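Local coordinates for protein HpcH/HpaI aldolase (Desulfitobacterium hafniense, PDB 3QZ6) that belongs to the HpcH/HpaI aldolase/citrate lyase family and folds as a TIM barrel, two copies of which form the assembly, at residues A100-M103 against R104-R108; M222-A225 against V226-A230. All blocks are in the same frame, centred on the assembly; numbering follows the deposited sequence.

Contact 1: A100-M103 against R104-R108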
ATOM      1  N   ALA A 100     -16.949 -24.933  20.859  1.00 24.59           N
ATOM      2  CA  ALA A 100     -17.900 -25.301  19.822  1.00 24.21           C
ATOM      3  C   ALA A 100     -18.990 -24.241  19.728  1.00 27.67           C
ATOM      4  O   ALA A 100     -19.482 -23.945  18.642  1.00 30.22           O
ATOM      5  CB  ALA A 100     -18.520 -26.673  20.115  1.00 27.56           C
ATOM      6  N   GLU A 101     -19.355 -23.656  20.867  1.00 24.30           N
ATOM      7  CA  GLU A 101     -20.482 -22.733  20.892  1.00 29.97           C
ATOM      8  C   GLU A 101     -20.249 -21.526  19.975  1.00 28.55           C
ATOM      9  O   GLU A 101     -21.159 -21.080  19.282  1.00 25.78           O
ATOM     10  CB  GLU A 101     -20.799 -22.284  22.318  1.00 37.80           C
ATOM     11  CG  GLU A 101     -21.975 -21.308  22.395  1.00 53.82           C
ATOM     12  CD  GLU A 101     -23.222 -21.808  21.658  1.00 62.71           C
ATOM     13  OE1 GLU A 101     -23.559 -23.011  21.790  1.00 67.42           O
ATOM     14  OE2 GLU A 101     -23.860 -20.995  20.944  1.00 54.83           O
ATOM     15  N   THR A 102     -19.028 -21.002  19.967  1.00 21.79           N
ATOM     16  CA  THR A 102     -18.705 -19.868  19.105  1.00 22.81           C
ATOM     17  C   THR A 102     -18.929 -20.232  17.639  1.00 23.58           C
ATOM     18  O   THR A 102     -19.450 -19.436  16.864  1.00 24.42           O
ATOM     19  CB  THR A 102     -17.254 -19.419  19.312  1.00 26.79           C
ATOM     20  OG1 THR A 102     -17.101 -18.944  20.655  1.00 30.56           O
ATOM     21  CG2 THR A 102     -16.885 -18.309  18.338  1.00 24.72           C
HETATM   22  N   MSE A 103     -18.525 -21.440  17.264  1.00 22.64           N
HETATM   23  CA  MSE A 103     -18.725 -21.913  15.902  1.00 23.35           C
HETATM   24  C   MSE A 103     -20.202 -22.150  15.599  1.00 24.00           C
HETATM   25  O   MSE A 103     -20.677 -21.824  14.504  1.00 22.75           O
HETATM   26  CB  MSE A 103     -17.927 -23.192  15.654  1.00 22.98           C
HETATM   27  CG  MSE A 103     -16.424 -22.989  15.621  1.00 27.22           C
HETATM   28 SE   MSE A 103     -15.873 -21.696  14.241  0.79 47.45          SE
HETATM   29  CE  MSE A 103     -15.776 -20.173  15.298  1.00 14.60           C
ATOM     30  N   ARG A 104     -20.934 -22.720  16.552  1.00 20.13           N
ATOM     31  CA  ARG A 104     -22.362 -22.934  16.326  1.00 23.63           C
ATOM     32  C   ARG A 104     -23.062 -21.606  16.063  1.00 23.44           C
ATOM     33  O   ARG A 104     -23.902 -21.504  15.171  1.00 24.74           O
ATOM     34  CB  ARG A 104     -23.017 -23.676  17.495  1.00 21.75           C
ATOM     35  CG  ARG A 104     -22.697 -25.174  17.505  1.00 28.08           C
ATOM     36  CD  ARG A 104     -23.606 -25.944  18.459  1.00 34.39           C
ATOM     37  NE  ARG A 104     -23.244 -25.716  19.853  1.00 43.53           N
ATOM     38  CZ  ARG A 104     -22.385 -26.470  20.531  1.00 46.72           C
ATOM     39  NH1 ARG A 104     -22.107 -26.185  21.797  1.00 43.97           N
ATOM     40  NH2 ARG A 104     -21.799 -27.505  19.937  1.00 46.15           N
ATOM     41  N   GLU A 105     -22.695 -20.587  16.833  1.00 20.81           N
ATOM     42  CA  GLU A 105     -23.319 -19.278  16.697  1.00 20.45           C
ATOM     43  C   GLU A 105     -22.914 -18.603  15.384  1.00 23.62           C
ATOM     44  O   GLU A 105     -23.739 -17.970  14.724  1.00 24.38           O
ATOM     45  CB  GLU A 105     -22.959 -18.402  17.893  1.00 22.76           C
ATOM     46  CG  GLU A 105     -23.580 -17.022  17.856  1.00 31.97           C
ATOM     47  CD  GLU A 105     -25.092 -17.040  18.042  1.00 37.94           C
ATOM     48  OE1 GLU A 105     -25.677 -18.130  18.262  1.00 37.02           O
ATOM     49  OE2 GLU A 105     -25.695 -15.949  17.968  1.00 37.41           O
ATOM     50  N   THR A 106     -21.648 -18.736  14.999  1.00 22.72           N
ATOM     51  CA  THR A 106     -21.206 -18.222  13.705  1.00 20.91           C
ATOM     52  C   THR A 106     -21.995 -18.861  12.560  1.00 19.97           C
ATOM     53  O   THR A 106     -22.514 -18.174  11.677  1.00 21.02           O
ATOM     54  CB  THR A 106     -19.720 -18.471  13.464  1.00 22.65           C
ATOM     55  OG1 THR A 106     -18.956 -17.860  14.512  1.00 21.17           O
ATOM     56  CG2 THR A 106     -19.308 -17.858  12.127  1.00 23.05           C
ATOM     57  N   VAL A 107     -22.100 -20.179  12.587  1.00 19.85           N
ATOM     58  CA  VAL A 107     -22.839 -20.890  11.552  1.00 23.43           C
ATOM     59  C   VAL A 107     -24.338 -20.534  11.563  1.00 24.56           C
ATOM     60  O   VAL A 107     -24.947 -20.353  10.507  1.00 22.23           O
ATOM     61  CB  VAL A 107     -22.631 -22.413  11.668  1.00 24.00           C
ATOM     62  CG1 VAL A 107     -23.562 -23.161  10.701  1.00 23.29           C
ATOM     63  CG2 VAL A 107     -21.166 -22.753  11.392  1.00 24.71           C
ATOM     64  N   ARG A 108     -24.931 -20.419  12.747  1.00 21.12           N
ATOM     65  CA  ARG A 108     -26.344 -20.032  12.833  1.00 22.58           C
ATOM     66  C   ARG A 108     -26.606 -18.685  12.144  1.00 26.42           C
ATOM     67  O   ARG A 108     -27.624 -18.499  11.475  1.00 21.74           O
ATOM     68  CB  ARG A 108     -26.804 -19.946  14.287  1.00 21.02           C
ATOM     69  CG  ARG A 108     -28.320 -19.690  14.444  1.00 23.15           C
ATOM     70  CD  ARG A 108     -28.735 -19.501  15.912  1.00 27.97           C
ATOM     71  NE  ARG A 108     -28.174 -18.281  16.507  1.00 27.90           N
ATOM     72  CZ  ARG A 108     -28.689 -17.059  16.365  1.00 30.79           C
ATOM     73  NH1 ARG A 108     -29.786 -16.866  15.643  1.00 32.64           N
ATOM     74  NH2 ARG A 108     -28.107 -16.021  16.949  1.00 26.45           N
TER
HETATM   75  O   HOH W   1     -25.790 -20.744  18.886  1.00 39.53           O
HETATM   76  O   HOH W   2     -25.884 -23.885  20.630  1.00 56.85           O

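Contact 2: M222-A225 against V226-A230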
HETATM    1  N   MSE A 222       6.247 -21.227   4.290  1.00 28.23           N
HETATM    2  CA  MSE A 222       4.966 -21.863   3.996  1.00 29.14           C
HETATM    3  C   MSE A 222       5.155 -23.335   3.595  1.00 27.60           C
HETATM    4  O   MSE A 222       4.202 -24.105   3.579  1.00 29.98           O
HETATM    5  CB  MSE A 222       4.212 -21.115   2.889  1.00 29.69           C
HETATM    6  CG  MSE A 222       2.751 -21.544   2.765  1.00 32.55           C
HETATM    7 SE   MSE A 222       1.598 -20.761   4.160  0.69 36.19          SE
HETATM    8  CE  MSE A 222       1.875 -18.937   3.548  1.00 17.37           C
ATOM      9  N   GLY A 223       6.385 -23.714   3.265  1.00 31.24           N
ATOM     10  CA  GLY A 223       6.675 -25.080   2.858  1.00 30.38           C
ATOM     11  C   GLY A 223       6.185 -26.090   3.879  1.00 29.53           C
ATOM     12  O   GLY A 223       5.630 -27.134   3.524  1.00 30.78           O
ATOM     13  N   TRP A 224       6.379 -25.764   5.155  1.00 28.96           N
ATOM     14  CA  TRP A 224       5.968 -26.630   6.252  1.00 30.17           C
ATOM     15  C   TRP A 224       4.490 -26.999   6.155  1.00 34.01           C
ATOM     16  O   TRP A 224       4.116 -28.156   6.340  1.00 31.45           O
ATOM     17  CB  TRP A 224       6.244 -25.950   7.596  1.00 28.47           C
ATOM     18  CG  TRP A 224       5.986 -26.831   8.787  1.00 34.02           C
ATOM     19  CD1 TRP A 224       6.885 -27.647   9.414  1.00 35.83           C
ATOM     20  CD2 TRP A 224       4.746 -26.984   9.493  1.00 31.04           C
ATOM     21  NE1 TRP A 224       6.280 -28.292  10.465  1.00 34.33           N
ATOM     22  CE2 TRP A 224       4.970 -27.902  10.533  1.00 31.11           C
ATOM     23  CE3 TRP A 224       3.472 -26.429   9.344  1.00 30.28           C
ATOM     24  CZ2 TRP A 224       3.964 -28.282  11.423  1.00 33.47           C
ATOM     25  CZ3 TRP A 224       2.473 -26.812  10.227  1.00 27.22           C
ATOM     26  CH2 TRP A 224       2.725 -27.727  11.252  1.00 29.32           C
ATOM     27  N   ALA A 225       3.649 -26.008   5.867  1.00 33.09           N
ATOM     28  CA  ALA A 225       2.206 -26.230   5.814  1.00 27.57           C
ATOM     29  C   ALA A 225       1.817 -26.973   4.544  1.00 25.74           C
ATOM     30  O   ALA A 225       0.946 -27.853   4.556  1.00 28.60           O
ATOM     31  CB  ALA A 225       1.466 -24.887   5.892  1.00 24.42           C
ATOM     32  N   VAL A 226       2.456 -26.607   3.442  1.00 25.74           N
ATOM     33  CA  VAL A 226       2.159 -27.231   2.156  1.00 28.12           C
ATOM     34  C   VAL A 226       2.470 -28.734   2.190  1.00 28.98           C
ATOM     35  O   VAL A 226       1.679 -29.552   1.706  1.00 28.84           O
ATOM     36  CB  VAL A 226       2.908 -26.522   1.010  1.00 30.16           C
ATOM     37  CG1 VAL A 226       2.846 -27.344  -0.275  1.00 33.15           C
ATOM     38  CG2 VAL A 226       2.321 -25.112   0.792  1.00 31.26           C
ATOM     39  N   GLU A 227       3.605 -29.096   2.783  1.00 28.35           N
ATOM     40  CA  GLU A 227       3.958 -30.511   2.990  1.00 32.79           C
ATOM     41  C   GLU A 227       2.846 -31.275   3.703  1.00 31.66           C
ATOM     42  O   GLU A 227       2.635 -32.468   3.467  1.00 30.31           O
ATOM     43  CB  GLU A 227       5.213 -30.629   3.860  1.00 43.81           C
ATOM     44  CG  GLU A 227       6.532 -30.524   3.136  1.00 60.00           C
ATOM     45  CD  GLU A 227       7.710 -30.740   4.073  1.00 71.66           C
ATOM     46  OE1 GLU A 227       7.527 -30.625   5.308  1.00 66.81           O
ATOM     47  OE2 GLU A 227       8.817 -31.030   3.573  1.00 81.45           O
ATOM     48  N   ARG A 228       2.149 -30.584   4.596  1.00 31.00           N
ATOM     49  CA  ARG A 228       1.164 -31.236   5.443  1.00 26.58           C
ATOM     50  C   ARG A 228      -0.266 -31.133   4.906  1.00 29.36           C
ATOM     51  O   ARG A 228      -1.218 -31.468   5.599  1.00 37.20           O
ATOM     52  CB  ARG A 228       1.282 -30.704   6.872  1.00 27.40           C
ATOM     53  CG  ARG A 228       2.539 -31.219   7.567  1.00 28.08           C
ATOM     54  CD  ARG A 228       2.911 -30.417   8.797  1.00 30.60           C
ATOM     55  NE  ARG A 228       4.098 -30.988   9.429  1.00 33.17           N
ATOM     56  CZ  ARG A 228       5.330 -30.882   8.940  1.00 36.91           C
ATOM     57  NH1 ARG A 228       5.546 -30.221   7.807  1.00 28.98           N
ATOM     58  NH2 ARG A 228       6.351 -31.444   9.580  1.00 37.26           N
ATOM     59  N   GLY A 229      -0.403 -30.689   3.661  1.00 29.31           N
ATOM     60  CA  GLY A 229      -1.689 -30.713   2.985  1.00 28.70           C
ATOM     61  C   GLY A 229      -2.566 -29.500   3.259  1.00 26.87           C
ATOM     62  O   GLY A 229      -3.761 -29.515   2.987  1.00 28.07           O
ATOM     63  N   ALA A 230      -1.978 -28.450   3.813  1.00 27.70           N
ATOM     64  CA  ALA A 230      -2.722 -27.214   4.055  1.00 27.16           C
ATOM     65  C   ALA A 230      -3.110 -26.569   2.726  1.00 29.37           C
ATOM     66  O   ALA A 230      -2.245 -26.309   1.893  1.00 27.98           O
ATOM     67  CB  ALA A 230      -1.876 -26.262   4.863  1.00 23.66           C
TER

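Contact 1: A100-M103 against R104-R108
On the amphipathic outer helix 100-110 of a TIM barrel, Glu-101 meets Arg-104 and Glu-105 one turn on, along the solvent side, while Thr-102 and Met-103 meet Thr-106 on the side facing the barrel. Regular i to i+4 backbone bonds, such as Arg-104 N to Ala-100 O (2.8 Å), carry the helix through both segments. Arg-104 bends at chi3 and folds its guanidinium back over the first turn, one face above Ala-100 C and Glu-101 N, with NH2 3.4 Å from Ala-100 CB. Glu-101, its CG anti to the backbone N (chi1 180°) and its chain bent at chi2, crosses Arg-104 at about a right angle. The salt bridge is loose: OE1 of Glu-101 lies 3.3 Å from NE of Arg-104 in a weak hydrogen bond, with the carboxylate and guanidinium planes 59° apart. One water donates to Glu-101 OE1 and weakly accepts from Arg-104 NE. A second donates to both Glu-101 OE2 and Glu-105 OE1, probably easing the approach of these like charges, 4.3 Å apart. Arg-108 grips Glu-105 side-on with NE and NH2, the shorter arm being NH2 to OE2 at 2.6 Å, and reaches Glu-117 with NH1. On the inner side, selenomethionine Met-103 packs on Ile-94 and Ala-148 of two barrel strands, and its CE lies 4.0 Å from Thr-106 OG1. Thr-106 OG1, beside its own backbone N (chi1 -58°), donates to Thr-102 O at 2.9 Å; Thr-106 N reaches the same oxygen from the opposite face of the carbonyl plane.

Contact 2: M222-A225 against V226-A230
Trp-224 and Arg-228, four residues apart, make the dominant side-chain contact here, a cation-pi stack. The guanidinium lies flat on one face of the indole, planes 10° apart, with CZ of Arg-228 3.5 Å from the centroid of the five-membered ring of Trp-224. Extended from CG to NE, the arginine chain also lays CD over the six-membered ring in a CH-pi contact. Among the polar bonds, Arg-228 NH1 donates to Trp-224 O (2.9 Å), fixing the guanidinium against the residue it covers, and forms a weak salt-bridged bond with Glu-227 OE1. NE is paired with Glu-198 of helix 191-207. The apolar contacts are two: Ala-225 CB meets Ala-230 CB at 3.8 Å, and selenomethionine Met-222 sets CG 4.1 Å from Val-226 CG2. Met-222 also packs on Leu-256 and Val-226 on Pro-257, both of the second subunit. In the backbone, Ala-225 O accepts from Arg-228 N and, at 3.1 Å, from Ala-230 N, the two donors coming from opposite faces of the carbonyl plane. Gly-229 N bonds Val-226 O at 3.1 Å. With Gly-229 at positive phi as C-prime residue, this is a Schellman motif, ending the short helix of a beta-alpha-beta unit before strand 232-237.

The two contacts illustrate how one barrel fold uses different local solutions on its outer helices. Contact 1 comes first along the chain, in helix 100-110 after the fourth strand, 91-94; contact 2 follows in the short helix 223-227, between the seventh and eighth strands, 210-215 and 232-237. Their centres are 28 Å apart, their nearest atoms about 17 Å, and they do not touch. Both lie about 17 Å from the centre of the chain, on helices packed against the closed eight-stranded parallel sheet. Contact 1 keeps within its own chain, whereas contact 2 reaches the second subunit and so takes part in the contact between subunits.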